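Local atomic coordinates of arginine kinase (Anthopleura japonica, PDB entry 4RF7), a protein that catalyses the reversible transfer of a phosphate group from ATP to L-arginine, giving phosphoarginine and ADP. Residues G77-Y82 with G273-C278; T130-A135 with S248-L253; E154-V159 with V227-E232. One frame throughout, in Å; residues are numbered along the deposited sequence.

Contact 1. Residues G77-Y82 with G273-C278; sequences GDEESY and GYLTSC. With ARG (arginine), chain G.
Tyr82 passes Leu275 with CD2 of its ring 3.7 Å from Leu275 CD2, the two side chains running past each other in opposite directions. The contact joins the N-terminal domain of the phosphagen kinase fold, through the start of helix 79-84, to the catalytic domain, where residues 275-278 lead from the short strand 273-274 to the substrate. Beyond Leu275 the phenol continues to the backbone: Tyr82 OH donates to Thr276 O at 2.7 Å. This oxygen lies at the ring edge, near the ring plane, while the hydroxyl stands 29° out of the carbonyl plane of Thr276. With CG of Tyr82 beside its backbone N (chi1 -83°), the ring leaves the helix toward 273-278, and an edge-to-face contact with Phe89 and a meeting with the ring of His272 help to fix it. The other branch of Leu275, CD1, meets Glu79, whose extended chain crosses the leucine at about a right angle; CB, CG and the carboxylate carbon come closest, with Glu79 CG 3.5 Å from Leu275 CD1. Asp78 caps the helix. Its OD1 takes Ser81 N at 2.8 Å, nearly in line with the C-O bond, and Ser81 OG at 2.5 Å from the opposite face of the carboxylate, while Thr51 OG1 bonds to OD2; two donors on OD1 and one on OD2 should hold the carboxylate's rotation. On the catalytic side, Thr276 OG1 donates to Cys278 O at 2.7 Å. Cys278, a substrate-binding residue by similarity, lies against the guanidinium of the bound arginine of chain G, with CB 3.3 Å and SG 3.5 Å from its NH2.

Contact 2. Residues T130-A135 with S248-L253; sequences TRIRVA and SVFSRL. With ARG (arginine), chain H.
Strand 130-135 and helix 248-253 run in nearly the same direction, their axes 28° apart and 8.5 Å apart at closest approach, so that Thr130, Ile132 and Val134 follow the helix from Val249 to Leu253. No hydrogen bond crosses the interface, and the side chains meet through apolar carbons. Ile132 is at its centre and divides its branches between two turns. Its CG1 arm, extended to the tip (chi2 174°), brings CD1 to 3.6 Å from Phe250 CB and also against Val249 CG1, whereas CG2 turns to Leu253 CD2, again at 3.6 Å. The same leucine methyl meets Val134 CG1 at 4.1 Å, these two side chains reaching toward each other tip to tip. At the other end Thr130 offers its methyl to Val249 CG2, its hydroxyl being spent on Gly243 O. Arg131 and Arg133 leave the strand on the opposite side, where an ATP site is predicted. A bound arginine of chain H lies there, its amino N over one face of the Arg131 guanidinium, toward the rim, and its NE 3.7 Å from Arg131 CD. Within the antiparallel sheet, strand 127-136 lies between strands 235-242 and 286-293; helix 246-264 packs on strands 127-136 and 235-242, its Val257 continuing the packing onto Val134 and its Leu253 touching Ser239 of strand 235-242.

Contact 3. Residues E154-V159 with V227-E232; sequences EIEKKV and VWLNEE. With ARG (arginine), chain G.
Asn230 ND2 is gripped by two carbonyls, Gly214 O and, more weakly, Arg152 O, and these hold the amide beside Ile155, where Asn230 OD1 lies 3.5 Å from Ile155 CG2. The contact sets helix 149-163 against the antiparallel sheet of the catalytic domain at the end of strand 225-229; the short axes run 151° apart in direction and 10.5 Å apart at closest approach. Leu229 fills the centre. With its CG anti to the backbone N (chi1 -174°), it reaches the helix and forks: CD1 meets Val159 CG1 tip to tip at 3.9 Å, and CD2 touches Glu156 CG at 3.7 Å, where the two side chains cross at about a right angle. Glu156 then leads its carboxylate away to Tyr174 OH. On the helix surface Lys158 NZ forms a salt bridge with Glu154. Past the strand, Asn230 adopts a left-handed backbone conformation and the chain bends toward the substrate. There the extended Glu232 grips the guanidinium of the bound arginine of chain G with both carboxylate oxygens: NH1 donates to OE1 at 3.1 Å, and NH2 bonds to OE2 at 2.5 Å.

Contacts 1 and 3, with centres about 16 Å apart, converge on the arginine of chain G, which Gly71, Val72 and Tyr75 also bind. Their join is direct: Ser277 OG is hydrogen-bonded to Glu232 O at 2.7 Å, and Cys278 CB is 3.7 Å from Glu232 OE2. Contact 2 packs helix 246-264 on the eight-stranded sheet that contact 3 also reaches; its centre is about 23 Å from that of contact 1, which it meets where Ala135 CB packs on Thr276 CG2 at 3.8 Å. Contacts 2 and 3 share the sheet without touching, their nearest atoms about 7 Å apart. Along the chain, contact 3 is nested within contact 2, and contact 2 within contact 1.

Contact 1. Residues G77-Y82 with G273-C278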
loop_
_atom_site.group_PDB
_atom_site.type_symbol
_atom_site.label_atom_id
_atom_site.label_comp_id
_atom_site.label_asym_id
_atom_site.label_seq_id
_atom_site.Cartn_x
_atom_site.Cartn_y
_atom_site.Cartn_z
ATOM N N GLY A 77 22.868 6.828 -29.673
ATOM C CA GLY A 77 24.005 7.289 -28.894
ATOM C C GLY A 77 23.907 8.771 -28.574
ATOM O O GLY A 77 24.487 9.245 -27.593
ATOM N N ASP A 78 23.174 9.501 -29.413
ATOM C CA ASP A 78 22.977 10.935 -29.224
ATOM C C ASP A 78 21.797 11.432 -30.043
ATOM O O ASP A 78 21.196 10.668 -30.800
ATOM C CB ASP A 78 24.252 11.724 -29.575
ATOM C CG ASP A 78 24.805 11.377 -30.950
ATOM O OD1 ASP A 78 24.052 10.849 -31.794
ATOM O OD2 ASP A 78 26.004 11.641 -31.190
ATOM N N GLU A 79 21.469 12.711 -29.890
ATOM C CA GLU A 79 20.402 13.332 -30.668
ATOM C C GLU A 79 20.654 13.207 -32.168
ATOM O O GLU A 79 19.753 12.854 -32.934
ATOM C CB GLU A 79 20.263 14.808 -30.288
ATOM C CG GLU A 79 19.401 15.626 -31.248
ATOM C CD GLU A 79 18.990 16.962 -30.661
ATOM O OE1 GLU A 79 18.068 17.599 -31.211
ATOM O OE2 GLU A 79 19.591 17.372 -29.645
ATOM N N GLU A 80 21.890 13.481 -32.576
ATOM C CA GLU A 80 22.259 13.469 -33.990
ATOM C C GLU A 80 21.997 12.106 -34.631
ATOM O O GLU A 80 21.647 12.028 -35.809
ATOM C CB GLU A 80 23.729 13.869 -34.160
ATOM C CG GLU A 80 24.201 13.913 -35.608
ATOM C CD GLU A 80 25.646 14.345 -35.739
ATOM O OE1 GLU A 80 26.203 14.219 -36.849
ATOM O OE2 GLU A 80 26.228 14.807 -34.732
ATOM N N SER A 81 22.159 11.043 -33.844
ATOM C CA SER A 81 21.881 9.685 -34.306
ATOM C C SER A 81 20.482 9.558 -34.904
ATOM O O SER A 81 20.288 8.854 -35.895
ATOM C CB SER A 81 22.049 8.680 -33.162
ATOM O OG SER A 81 23.396 8.598 -32.743
ATOM N N TYR A 82 19.512 10.240 -34.305
ATOM C CA TYR A 82 18.129 10.157 -34.771
ATOM C C TYR A 82 17.934 10.729 -36.175
ATOM O O TYR A 82 17.025 10.314 -36.900
ATOM C CB TYR A 82 17.177 10.824 -33.773
ATOM C CG TYR A 82 16.793 9.919 -32.625
ATOM C CD1 TYR A 82 16.055 8.766 -32.848
ATOM C CD2 TYR A 82 17.170 10.212 -31.321
ATOM C CE1 TYR A 82 15.699 7.931 -31.806
ATOM C CE2 TYR A 82 16.818 9.383 -30.270
ATOM C CZ TYR A 82 16.083 8.244 -30.521
ATOM O OH TYR A 82 15.726 7.408 -29.487
ATOM N N GLY A 273 9.633 14.795 -29.616
ATOM C CA GLY A 273 9.359 15.103 -28.222
ATOM C C GLY A 273 10.658 14.992 -27.443
ATOM O O GLY A 273 11.711 15.409 -27.933
ATOM N N TYR A 274 10.599 14.424 -26.241
ATOM C CA TYR A 274 11.803 14.253 -25.431
ATOM C C TYR A 274 12.651 13.072 -25.914
ATOM O O TYR A 274 12.151 11.954 -26.068
ATOM C CB TYR A 274 11.439 14.113 -23.948
ATOM C CG TYR A 274 10.892 15.391 -23.353
ATOM C CD1 TYR A 274 11.726 16.470 -23.097
ATOM C CD2 TYR A 274 9.543 15.522 -23.053
ATOM C CE1 TYR A 274 11.233 17.647 -22.559
ATOM C CE2 TYR A 274 9.038 16.693 -22.513
ATOM C CZ TYR A 274 9.890 17.753 -22.270
ATOM O OH TYR A 274 9.405 18.926 -21.736
ATOM N N LEU A 275 13.935 13.327 -26.150
ATOM C CA LEU A 275 14.830 12.303 -26.689
ATOM C C LEU A 275 15.280 11.291 -25.631
ATOM O O LEU A 275 15.633 11.663 -24.509
ATOM C CB LEU A 275 16.044 12.950 -27.361
ATOM C CG LEU A 275 15.697 13.800 -28.582
ATOM C CD1 LEU A 275 16.876 14.645 -29.005
ATOM C CD2 LEU A 275 15.249 12.914 -29.727
ATOM N N THR A 276 15.258 10.012 -26.000
ATOM C CA THR A 276 15.670 8.930 -25.109
ATOM C C THR A 276 16.600 7.954 -25.826
ATOM O O THR A 276 16.700 7.979 -27.055
ATOM C CB THR A 276 14.452 8.157 -24.566
ATOM O OG1 THR A 276 13.582 7.808 -25.651
ATOM C CG2 THR A 276 13.691 8.999 -23.560
ATOM N N SER A 277 17.267 7.094 -25.059
ATOM C CA SER A 277 18.185 6.109 -25.620
ATOM C C SER A 277 17.440 5.111 -26.501
ATOM O O SER A 277 17.889 4.782 -27.602
ATOM C CB SER A 277 18.932 5.374 -24.506
ATOM O OG SER A 277 19.544 6.287 -23.617
ATOM N N CYS A 278 16.302 4.632 -26.009
ATOM C CA CYS A 278 15.453 3.742 -26.789
ATOM C C CYS A 278 14.336 4.538 -27.453
ATOM O O CYS A 278 13.652 5.323 -26.790
ATOM C CB CYS A 278 14.849 2.650 -25.906
ATOM S SG CYS A 278 13.912 1.413 -26.835
HETATM N N ARG G . 16.105 -3.357 -26.377
HETATM C CA ARG G . 14.975 -4.195 -25.982
HETATM C C ARG G . 14.257 -4.799 -27.185
HETATM O O ARG G . 14.502 -4.429 -28.336
HETATM C CB ARG G . 13.985 -3.404 -25.119
HETATM C CG ARG G . 13.549 -2.072 -25.715
HETATM C CD ARG G . 12.438 -1.426 -24.889
HETATM N NE ARG G . 12.724 -1.432 -23.455
HETATM C CZ ARG G . 13.440 -0.503 -22.826
HETATM N NH1 ARG G . 13.644 -0.590 -21.518
HETATM N NH2 ARG G . 13.954 0.514 -23.503
HETATM O OXT ARG G . 13.413 -5.681 -27.024
#

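Contact 2. Residues T130-A135 with S248-L253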
loop_
_atom_site.group_PDB
_atom_site.type_symbol
_atom_site.label_atom_id
_atom_site.label_comp_id
_atom_site.label_asym_id
_atom_site.label_seq_id
_atom_site.Cartn_x
_atom_site.Cartn_y
_atom_site.Cartn_z
ATOM N N THR A 130 -1.160 3.824 -7.828
ATOM C CA THR A 130 -1.004 4.676 -9.004
ATOM C C THR A 130 0.481 4.990 -9.207
ATOM O O THR A 130 1.223 5.169 -8.237
ATOM C CB THR A 130 -1.792 5.987 -8.835
ATOM O OG1 THR A 130 -3.188 5.698 -8.683
ATOM C CG2 THR A 130 -1.602 6.900 -10.034
ATOM N N ARG A 131 0.918 5.058 -10.461
ATOM C CA ARG A 131 2.332 5.267 -10.759
ATOM C C ARG A 131 2.512 6.024 -12.070
ATOM O O ARG A 131 1.874 5.699 -13.079
ATOM C CB ARG A 131 3.045 3.914 -10.831
ATOM C CG ARG A 131 4.538 3.980 -11.145
ATOM C CD ARG A 131 5.077 2.574 -11.384
ATOM N NE ARG A 131 6.533 2.540 -11.479
ATOM C CZ ARG A 131 7.214 2.607 -12.620
ATOM N NH1 ARG A 131 8.538 2.565 -12.602
ATOM N NH2 ARG A 131 6.573 2.714 -13.778
ATOM N N ILE A 132 3.373 7.039 -12.055
ATOM C CA ILE A 132 3.723 7.752 -13.280
ATOM C C ILE A 132 5.236 7.902 -13.407
ATOM O O ILE A 132 5.896 8.455 -12.522
ATOM C CB ILE A 132 3.075 9.147 -13.360
ATOM C CG1 ILE A 132 1.557 9.055 -13.192
ATOM C CG2 ILE A 132 3.408 9.805 -14.695
ATOM C CD1 ILE A 132 0.862 10.408 -13.126
ATOM N N ARG A 133 5.773 7.407 -14.518
ATOM C CA ARG A 133 7.203 7.465 -14.789
ATOM C C ARG A 133 7.457 8.274 -16.055
ATOM O O ARG A 133 6.682 8.188 -17.006
ATOM C CB ARG A 133 7.738 6.046 -14.981
ATOM C CG ARG A 133 9.159 5.960 -15.514
ATOM C CD ARG A 133 9.246 4.928 -16.622
ATOM N NE ARG A 133 9.217 5.530 -17.953
ATOM C CZ ARG A 133 9.112 4.844 -19.088
ATOM N NH1 ARG A 133 9.098 5.485 -20.251
ATOM N NH2 ARG A 133 9.016 3.522 -19.067
ATOM N N VAL A 134 8.524 9.072 -16.060
ATOM C CA VAL A 134 9.008 9.697 -17.294
ATOM C C VAL A 134 10.516 9.492 -17.450
ATOM O O VAL A 134 11.247 9.413 -16.460
ATOM C CB VAL A 134 8.681 11.214 -17.375
ATOM C CG1 VAL A 134 7.182 11.444 -17.528
ATOM C CG2 VAL A 134 9.220 11.952 -16.153
ATOM N N ALA A 135 10.968 9.391 -18.698
ATOM C CA ALA A 135 12.394 9.331 -19.005
ATOM C C ALA A 135 12.815 10.667 -19.614
ATOM O O ALA A 135 12.103 11.216 -20.457
ATOM C CB ALA A 135 12.686 8.194 -19.969
ATOM N N SER A 248 -2.770 14.094 -7.948
ATOM C CA SER A 248 -1.736 14.449 -6.982
ATOM C C SER A 248 -0.378 13.855 -7.368
ATOM O O SER A 248 0.654 14.521 -7.258
ATOM C CB SER A 248 -2.144 13.980 -5.587
ATOM O OG SER A 248 -1.133 14.246 -4.639
ATOM N N VAL A 249 -0.387 12.601 -7.814
ATOM C CA VAL A 249 0.831 11.931 -8.267
ATOM C C VAL A 249 1.500 12.705 -9.402
ATOM O O VAL A 249 2.712 12.944 -9.379
ATOM C CB VAL A 249 0.535 10.494 -8.738
ATOM C CG1 VAL A 249 1.744 9.896 -9.444
ATOM C CG2 VAL A 249 0.122 9.620 -7.565
ATOM N N PHE A 250 0.699 13.096 -10.388
ATOM C CA PHE A 250 1.192 13.824 -11.551
ATOM C C PHE A 250 1.686 15.221 -11.192
ATOM O O PHE A 250 2.683 15.695 -11.741
ATOM C CB PHE A 250 0.105 13.919 -12.627
ATOM C CG PHE A 250 0.591 14.494 -13.928
ATOM C CD1 PHE A 250 1.717 13.974 -14.553
ATOM C CD2 PHE A 250 -0.078 15.550 -14.531
ATOM C CE1 PHE A 250 2.175 14.503 -15.756
ATOM C CE2 PHE A 250 0.370 16.085 -15.732
ATOM C CZ PHE A 250 1.499 15.557 -16.346
ATOM N N SER A 251 0.980 15.882 -10.280
ATOM C CA SER A 251 1.365 17.219 -9.844
ATOM C C SER A 251 2.731 17.199 -9.165
ATOM O O SER A 251 3.572 18.065 -9.411
ATOM C CB SER A 251 0.315 17.793 -8.892
ATOM O OG SER A 251 0.765 19.011 -8.331
ATOM N N ARG A 252 2.938 16.205 -8.306
ATOM C CA ARG A 252 4.216 16.023 -7.628
ATOM C C ARG A 252 5.321 15.754 -8.640
ATOM O O ARG A 252 6.426 16.288 -8.525
ATOM C CB ARG A 252 4.124 14.872 -6.617
ATOM C CG ARG A 252 5.455 14.522 -5.957
ATOM C CD ARG A 252 5.287 13.599 -4.750
ATOM N NE ARG A 252 4.805 12.270 -5.119
ATOM C CZ ARG A 252 3.589 11.805 -4.844
ATOM N NH1 ARG A 252 2.719 12.558 -4.184
ATOM N NH2 ARG A 252 3.243 10.582 -5.224
ATOM N N LEU A 253 5.017 14.927 -9.636
ATOM C CA LEU A 253 5.975 14.616 -10.694
ATOM C C LEU A 253 6.370 15.875 -11.456
ATOM O O LEU A 253 7.556 16.146 -11.649
ATOM C CB LEU A 253 5.392 13.589 -11.669
ATOM C CG LEU A 253 6.340 13.171 -12.796
ATOM C CD1 LEU A 253 7.367 12.158 -12.300
ATOM C CD2 LEU A 253 5.587 12.622 -13.996
HETATM N N ARG H . 8.044 -1.546 -12.035
HETATM C CA ARG H . 6.711 -2.062 -11.743
HETATM C C ARG H . 5.908 -2.238 -13.029
HETATM O O ARG H . 5.963 -3.284 -13.679
HETATM C CB ARG H . 5.975 -1.122 -10.785
HETATM C CG ARG H . 4.653 -1.664 -10.264
HETATM C CD ARG H . 3.869 -0.605 -9.509
HETATM N NE ARG H . 2.771 -0.056 -10.301
HETATM C CZ ARG H . 1.627 0.378 -9.783
HETATM N NH1 ARG H . 1.440 0.326 -8.476
HETATM N NH2 ARG H . 0.672 0.859 -10.567
HETATM O OXT ARG H . 5.187 -1.337 -13.457
#

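Contact 3. Residues E154-V159 with V227-E232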
loop_
_atom_site.group_PDB
_atom_site.type_symbol
_atom_site.label_atom_id
_atom_site.label_comp_id
_atom_site.label_asym_id
_atom_site.label_seq_id
_atom_site.Cartn_x
_atom_site.Cartn_y
_atom_site.Cartn_z
ATOM N N GLU A 154 29.333 14.847 -14.729
ATOM C CA GLU A 154 28.796 16.205 -14.724
ATOM C C GLU A 154 27.268 16.190 -14.640
ATOM O O GLU A 154 26.659 17.037 -13.981
ATOM C CB GLU A 154 29.255 16.936 -15.990
ATOM C CG GLU A 154 28.910 18.416 -16.039
ATOM C CD GLU A 154 29.561 19.125 -17.215
ATOM O OE1 GLU A 154 30.804 19.252 -17.219
ATOM O OE2 GLU A 154 28.831 19.548 -18.134
ATOM N N ILE A 155 26.657 15.221 -15.318
ATOM C CA ILE A 155 25.213 15.038 -15.277
ATOM C C ILE A 155 24.766 14.697 -13.859
ATOM O O ILE A 155 23.780 15.243 -13.364
ATOM C CB ILE A 155 24.758 13.926 -16.254
ATOM C CG1 ILE A 155 24.836 14.418 -17.703
ATOM C CG2 ILE A 155 23.336 13.482 -15.947
ATOM C CD1 ILE A 155 24.690 13.316 -18.742
ATOM N N GLU A 156 25.496 13.796 -13.206
ATOM C CA GLU A 156 25.194 13.420 -11.832
ATOM C C GLU A 156 25.288 14.633 -10.909
ATOM O O GLU A 156 24.389 14.888 -10.112
ATOM C CB GLU A 156 26.145 12.318 -11.350
ATOM C CG GLU A 156 25.880 11.875 -9.914
ATOM C CD GLU A 156 26.959 10.963 -9.357
ATOM O OE1 GLU A 156 26.696 10.291 -8.336
ATOM O OE2 GLU A 156 28.071 10.925 -9.928
ATOM N N LYS A 157 26.381 15.380 -11.032
ATOM C CA LYS A 157 26.621 16.567 -10.215
ATOM C C LYS A 157 25.500 17.601 -10.353
ATOM O O LYS A 157 24.980 18.100 -9.352
ATOM C CB LYS A 157 27.963 17.192 -10.606
ATOM C CG LYS A 157 28.364 18.410 -9.791
ATOM C CD LYS A 157 29.569 19.090 -10.427
ATOM C CE LYS A 157 30.036 20.293 -9.624
ATOM N NZ LYS A 157 31.104 21.047 -10.348
ATOM N N LYS A 158 25.128 17.907 -11.594
ATOM C CA LYS A 158 24.076 18.884 -11.878
ATOM C C LYS A 158 22.707 18.439 -11.363
ATOM O O LYS A 158 21.989 19.216 -10.729
ATOM C CB LYS A 158 24.001 19.151 -13.385
ATOM C CG LYS A 158 25.132 20.020 -13.934
ATOM C CD LYS A 158 25.040 20.152 -15.455
ATOM C CE LYS A 158 25.802 21.371 -15.968
ATOM N NZ LYS A 158 27.242 21.346 -15.599
ATOM N N VAL A 159 22.346 17.192 -11.653
ATOM C CA VAL A 159 21.068 16.637 -11.220
ATOM C C VAL A 159 20.947 16.614 -9.695
ATOM O O VAL A 159 19.955 17.093 -9.140
ATOM C CB VAL A 159 20.842 15.225 -11.800
ATOM C CG1 VAL A 159 19.696 14.523 -11.085
ATOM C CG2 VAL A 159 20.566 15.306 -13.300
ATOM N N VAL A 227 14.046 8.802 -8.234
ATOM C CA VAL A 227 14.819 9.120 -9.429
ATOM C C VAL A 227 15.975 8.140 -9.599
ATOM O O VAL A 227 16.776 7.954 -8.678
ATOM C CB VAL A 227 15.382 10.558 -9.387
ATOM C CG1 VAL A 227 16.265 10.826 -10.602
ATOM C CG2 VAL A 227 14.255 11.575 -9.323
ATOM N N TRP A 228 16.049 7.505 -10.768
ATOM C CA TRP A 228 17.231 6.739 -11.149
ATOM C C TRP A 228 18.107 7.612 -12.026
ATOM O O TRP A 228 17.658 8.129 -13.056
ATOM C CB TRP A 228 16.856 5.462 -11.904
ATOM C CG TRP A 228 16.332 4.374 -11.014
ATOM C CD1 TRP A 228 16.144 4.441 -9.662
ATOM C CD2 TRP A 228 15.936 3.054 -11.412
ATOM N NE1 TRP A 228 15.652 3.244 -9.196
ATOM C CE2 TRP A 228 15.516 2.376 -10.248
ATOM C CE3 TRP A 228 15.894 2.379 -12.636
ATOM C CZ2 TRP A 228 15.057 1.055 -10.276
ATOM C CZ3 TRP A 228 15.440 1.066 -12.662
ATOM C CH2 TRP A 228 15.029 0.420 -11.490
ATOM N N LEU A 229 19.358 7.778 -11.617
ATOM C CA LEU A 229 20.265 8.678 -12.310
ATOM C C LEU A 229 21.235 7.882 -13.182
ATOM O O LEU A 229 21.923 6.980 -12.694
ATOM C CB LEU A 229 21.012 9.541 -11.286
ATOM C CG LEU A 229 21.934 10.673 -11.739
ATOM C CD1 LEU A 229 21.310 11.478 -12.868
ATOM C CD2 LEU A 229 22.230 11.577 -10.551
ATOM N N ASN A 230 21.259 8.197 -14.474
ATOM C CA ASN A 230 22.209 7.590 -15.409
ATOM C C ASN A 230 22.112 6.071 -15.582
ATOM O O ASN A 230 23.128 5.394 -15.748
ATOM C CB ASN A 230 23.642 8.008 -15.056
ATOM C CG ASN A 230 23.910 9.464 -15.359
ATOM O OD1 ASN A 230 23.436 9.993 -16.367
ATOM N ND2 ASN A 230 24.662 10.128 -14.483
ATOM N N GLU A 231 20.891 5.544 -15.555
ATOM C CA GLU A 231 20.668 4.134 -15.860
ATOM C C GLU A 231 20.570 3.956 -17.381
ATOM O O GLU A 231 21.589 4.007 -18.079
ATOM C CB GLU A 231 19.413 3.609 -15.146
ATOM C CG GLU A 231 19.190 2.094 -15.256
ATOM C CD GLU A 231 17.875 1.751 -15.937
ATOM O OE1 GLU A 231 17.574 0.548 -16.098
ATOM O OE2 GLU A 231 17.141 2.690 -16.309
ATOM N N GLU A 232 19.356 3.767 -17.893
ATOM C CA GLU A 232 19.138 3.631 -19.336
ATOM C C GLU A 232 19.082 5.003 -20.010
ATOM O O GLU A 232 19.441 5.157 -21.180
ATOM C CB GLU A 232 17.852 2.846 -19.622
ATOM C CG GLU A 232 17.510 2.754 -21.106
ATOM C CD GLU A 232 16.384 1.789 -21.396
ATOM O OE1 GLU A 232 16.224 0.811 -20.636
ATOM O OE2 GLU A 232 15.662 2.005 -22.393
HETATM N N ARG G . 16.105 -3.357 -26.377
HETATM C CA ARG G . 14.975 -4.195 -25.982
HETATM C C ARG G . 14.257 -4.799 -27.185
HETATM O O ARG G . 14.502 -4.429 -28.336
HETATM C CB ARG G . 13.985 -3.404 -25.119
HETATM C CG ARG G . 13.549 -2.072 -25.715
HETATM C CD ARG G . 12.438 -1.426 -24.889
HETATM N NE ARG G . 12.724 -1.432 -23.455
HETATM C CZ ARG G . 13.440 -0.503 -22.826
HETATM N NH1 ARG G . 13.644 -0.590 -21.518
HETATM N NH2 ARG G . 13.954 0.514 -23.503
HETATM O OXT ARG G . 13.413 -5.681 -27.024
#